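Local coordinates for protein malate dehydrogenase (Pyrococcus horikoshii, PDB 1V9N) that catalyses the NAD-dependent interconversion of (S)-malate and oxaloacetate, as a homodimer of the LDH2/MDH2 oxidoreductase family, at residues L107-A112 and E141-I146. Numbering follows the deposited sequence.
Sequences LAIKKA and EGMIGI
Ile109 and Glu141 meet through aliphatic carbons, CG2 to CG at 4.2 Å. The flat carboxylate of Glu141 lies beyond this touch, with neither oxygen packed on the helix segment. Its OE1 forms a long, weak ion pair with Lys113. The other flat group is the peptide of Ile109. The carbonyl O of Ile109 has SE of Met143, deposited as selenomethionine, at 4.0 Å. Met143 CE lies 4.1 Å from Ile109 O.

Met143 and Ile109 share most of the contact almost equally. CG of Met143 is anti to the carbonyl carbon (chi1 -51°), and the chain runs extended from there, which carries SE and CE across to Ile109 and Ala112. With chi1 of Ile109 at -72°, CG1 lies beside the backbone N, which leaves CG2 anti to that N. Ile109 CG2 approaches Met143 SE at 4.1 Å. Ala112 CB, three residues on, also lies 4.1 Å from Met143 SE. The selenium therefore touches two side chains and one carbonyl on one face of the helix.

Val284 of strand 278-285 touches both Ala112 and Met143. Gly142, with positive phi, is the C-prime residue of a Schellman motif that ends helix 132-139. The chain then enters strand 144-149. The contact thus packs helix 97-115 against the turn leading into a sheet strand. No hydrogen bond crosses between the segments, so dispersion between apolar groups probably dominates, with the carboxylate of Glu141 on the exposed side.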
ATOM      1  N   LEU A 107      -9.252  -9.592  17.796  1.00 16.05           N
ATOM      2  CA  LEU A 107      -8.067 -10.279  18.310  1.00 16.41           C
ATOM      3  C   LEU A 107      -6.799  -9.471  18.035  1.00 16.24           C
ATOM      4  O   LEU A 107      -5.902  -9.404  18.877  1.00 15.71           O
ATOM      5  CB  LEU A 107      -7.938 -11.673  17.688  1.00 16.64           C
ATOM      6  CG  LEU A 107      -6.702 -12.477  18.106  1.00 19.30           C
ATOM      7  CD1 LEU A 107      -6.753 -12.762  19.611  1.00 19.78           C
ATOM      8  CD2 LEU A 107      -6.653 -13.781  17.318  1.00 19.50           C
ATOM      9  N   ALA A 108      -6.719  -8.865  16.853  1.00 15.03           N
ATOM     10  CA  ALA A 108      -5.554  -8.054  16.508  1.00 13.16           C
ATOM     11  C   ALA A 108      -5.452  -6.860  17.470  1.00 14.43           C
ATOM     12  O   ALA A 108      -4.367  -6.518  17.931  1.00 13.68           O
ATOM     13  CB  ALA A 108      -5.664  -7.563  15.064  1.00 13.38           C
ATOM     14  N   ILE A 109      -6.587  -6.231  17.760  1.00 14.92           N
ATOM     15  CA  ILE A 109      -6.623  -5.090  18.674  1.00 15.93           C
ATOM     16  C   ILE A 109      -6.164  -5.521  20.070  1.00 18.69           C
ATOM     17  O   ILE A 109      -5.402  -4.812  20.727  1.00 17.68           O
ATOM     18  CB  ILE A 109      -8.056  -4.492  18.737  1.00 17.48           C
ATOM     19  CG1 ILE A 109      -8.364  -3.768  17.421  1.00 15.56           C
ATOM     20  CG2 ILE A 109      -8.198  -3.537  19.930  1.00 17.37           C
ATOM     21  CD1 ILE A 109      -9.832  -3.411  17.233  1.00 18.11           C
ATOM     22  N   LYS A 110      -6.613  -6.692  20.517  1.00 18.40           N
ATOM     23  CA  LYS A 110      -6.228  -7.201  21.831  1.00 20.51           C
ATOM     24  C   LYS A 110      -4.719  -7.430  21.914  1.00 20.04           C
ATOM     25  O   LYS A 110      -4.076  -7.054  22.892  1.00 18.34           O
ATOM     26  CB  LYS A 110      -6.960  -8.512  22.131  1.00 23.66           C
ATOM     27  CG  LYS A 110      -6.671  -9.074  23.515  1.00 27.35           C
ATOM     28  CD  LYS A 110      -7.504 -10.318  23.788  1.00 33.03           C
ATOM     29  CE  LYS A 110      -7.392 -10.757  25.246  1.00 36.71           C
ATOM     30  NZ  LYS A 110      -8.339 -11.868  25.570  1.00 39.72           N
ATOM     31  N   LYS A 111      -4.152  -8.043  20.882  1.00 18.90           N
ATOM     32  CA  LYS A 111      -2.725  -8.305  20.869  1.00 16.65           C
ATOM     33  C   LYS A 111      -1.907  -7.013  20.836  1.00 17.30           C
ATOM     34  O   LYS A 111      -0.893  -6.904  21.514  1.00 17.65           O
ATOM     35  CB  LYS A 111      -2.373  -9.212  19.685  1.00 17.99           C
ATOM     36  CG  LYS A 111      -2.874 -10.660  19.863  1.00 17.79           C
ATOM     37  CD  LYS A 111      -2.461 -11.558  18.705  1.00 17.22           C
ATOM     38  CE  LYS A 111      -2.922 -13.002  18.921  1.00 19.52           C
ATOM     39  NZ  LYS A 111      -2.236 -13.660  20.079  1.00 16.21           N
ATOM     40  N   ALA A 112      -2.351  -6.036  20.053  1.00 16.29           N
ATOM     41  CA  ALA A 112      -1.655  -4.756  19.956  1.00 16.43           C
ATOM     42  C   ALA A 112      -1.687  -4.066  21.321  1.00 17.43           C
ATOM     43  O   ALA A 112      -0.679  -3.547  21.811  1.00 16.71           O
ATOM     44  CB  ALA A 112      -2.337  -3.870  18.897  1.00 11.14           C
ATOM     45  N   GLU A 141     -10.425   2.664  18.783  1.00 20.40           N
ATOM     46  CA  GLU A 141      -9.813   2.177  20.012  1.00 22.24           C
ATOM     47  C   GLU A 141      -8.519   2.942  20.300  1.00 20.03           C
ATOM     48  O   GLU A 141      -7.795   2.610  21.230  1.00 21.50           O
ATOM     49  CB  GLU A 141      -9.519   0.677  19.907  1.00 24.46           C
ATOM     50  CG  GLU A 141     -10.761  -0.189  19.801  1.00 30.37           C
ATOM     51  CD  GLU A 141     -11.623  -0.120  21.046  1.00 35.75           C
ATOM     52  OE1 GLU A 141     -11.111  -0.434  22.140  1.00 39.39           O
ATOM     53  OE2 GLU A 141     -12.814   0.246  20.930  1.00 38.87           O
ATOM     54  N   GLY A 142      -8.239   3.964  19.495  1.00 20.38           N
ATOM     55  CA  GLY A 142      -7.035   4.760  19.687  1.00 18.91           C
ATOM     56  C   GLY A 142      -5.786   4.129  19.096  1.00 18.48           C
ATOM     57  O   GLY A 142      -4.677   4.357  19.581  1.00 19.99           O
HETATM   58  N   MSE A 143      -5.960   3.341  18.041  1.00 17.65           N
HETATM   59  CA  MSE A 143      -4.840   2.661  17.398  1.00 18.15           C
HETATM   60  C   MSE A 143      -4.918   2.770  15.879  1.00 16.47           C
HETATM   61  O   MSE A 143      -5.937   3.174  15.336  1.00 16.68           O
HETATM   62  CB  MSE A 143      -4.849   1.182  17.782  1.00 19.39           C
HETATM   63  CG  MSE A 143      -4.934   0.934  19.273  1.00 25.29           C
HETATM   64 SE   MSE A 143      -5.048  -0.943  19.686  1.00 31.80          SE
HETATM   65  CE  MSE A 143      -5.551  -0.785  21.558  1.00 30.10           C
ATOM     66  N   ILE A 144      -3.831   2.411  15.200  1.00 16.38           N
ATOM     67  CA  ILE A 144      -3.807   2.436  13.742  1.00 14.64           C
ATOM     68  C   ILE A 144      -4.300   1.073  13.267  1.00 16.37           C
ATOM     69  O   ILE A 144      -3.841   0.027  13.738  1.00 17.09           O
ATOM     70  CB  ILE A 144      -2.388   2.661  13.185  1.00 16.49           C
ATOM     71  CG1 ILE A 144      -1.889   4.056  13.579  1.00 14.74           C
ATOM     72  CG2 ILE A 144      -2.395   2.470  11.648  1.00 13.21           C
ATOM     73  CD1 ILE A 144      -0.469   4.349  13.153  1.00 14.86           C
ATOM     74  N   GLY A 145      -5.251   1.082  12.348  1.00 13.93           N
ATOM     75  CA  GLY A 145      -5.773  -0.169  11.846  1.00 14.88           C
ATOM     76  C   GLY A 145      -5.566  -0.283  10.352  1.00 15.17           C
ATOM     77  O   GLY A 145      -5.779   0.679   9.604  1.00 12.03           O
ATOM     78  N   ILE A 146      -5.121  -1.460   9.926  1.00 12.65           N
ATOM     79  CA  ILE A 146      -4.910  -1.743   8.512  1.00 14.36           C
ATOM     80  C   ILE A 146      -5.643  -3.031   8.172  1.00 14.38           C
ATOM     81  O   ILE A 146      -5.548  -4.022   8.907  1.00 12.53           O
ATOM     82  CB  ILE A 146      -3.421  -1.941   8.171  1.00 13.26           C
ATOM     83  CG1 ILE A 146      -2.667  -0.619   8.326  1.00 14.21           C
ATOM     84  CG2 ILE A 146      -3.284  -2.481   6.746  1.00 13.82           C
ATOM     85  CD1 ILE A 146      -1.164  -0.763   8.221  1.00 16.27           C
TER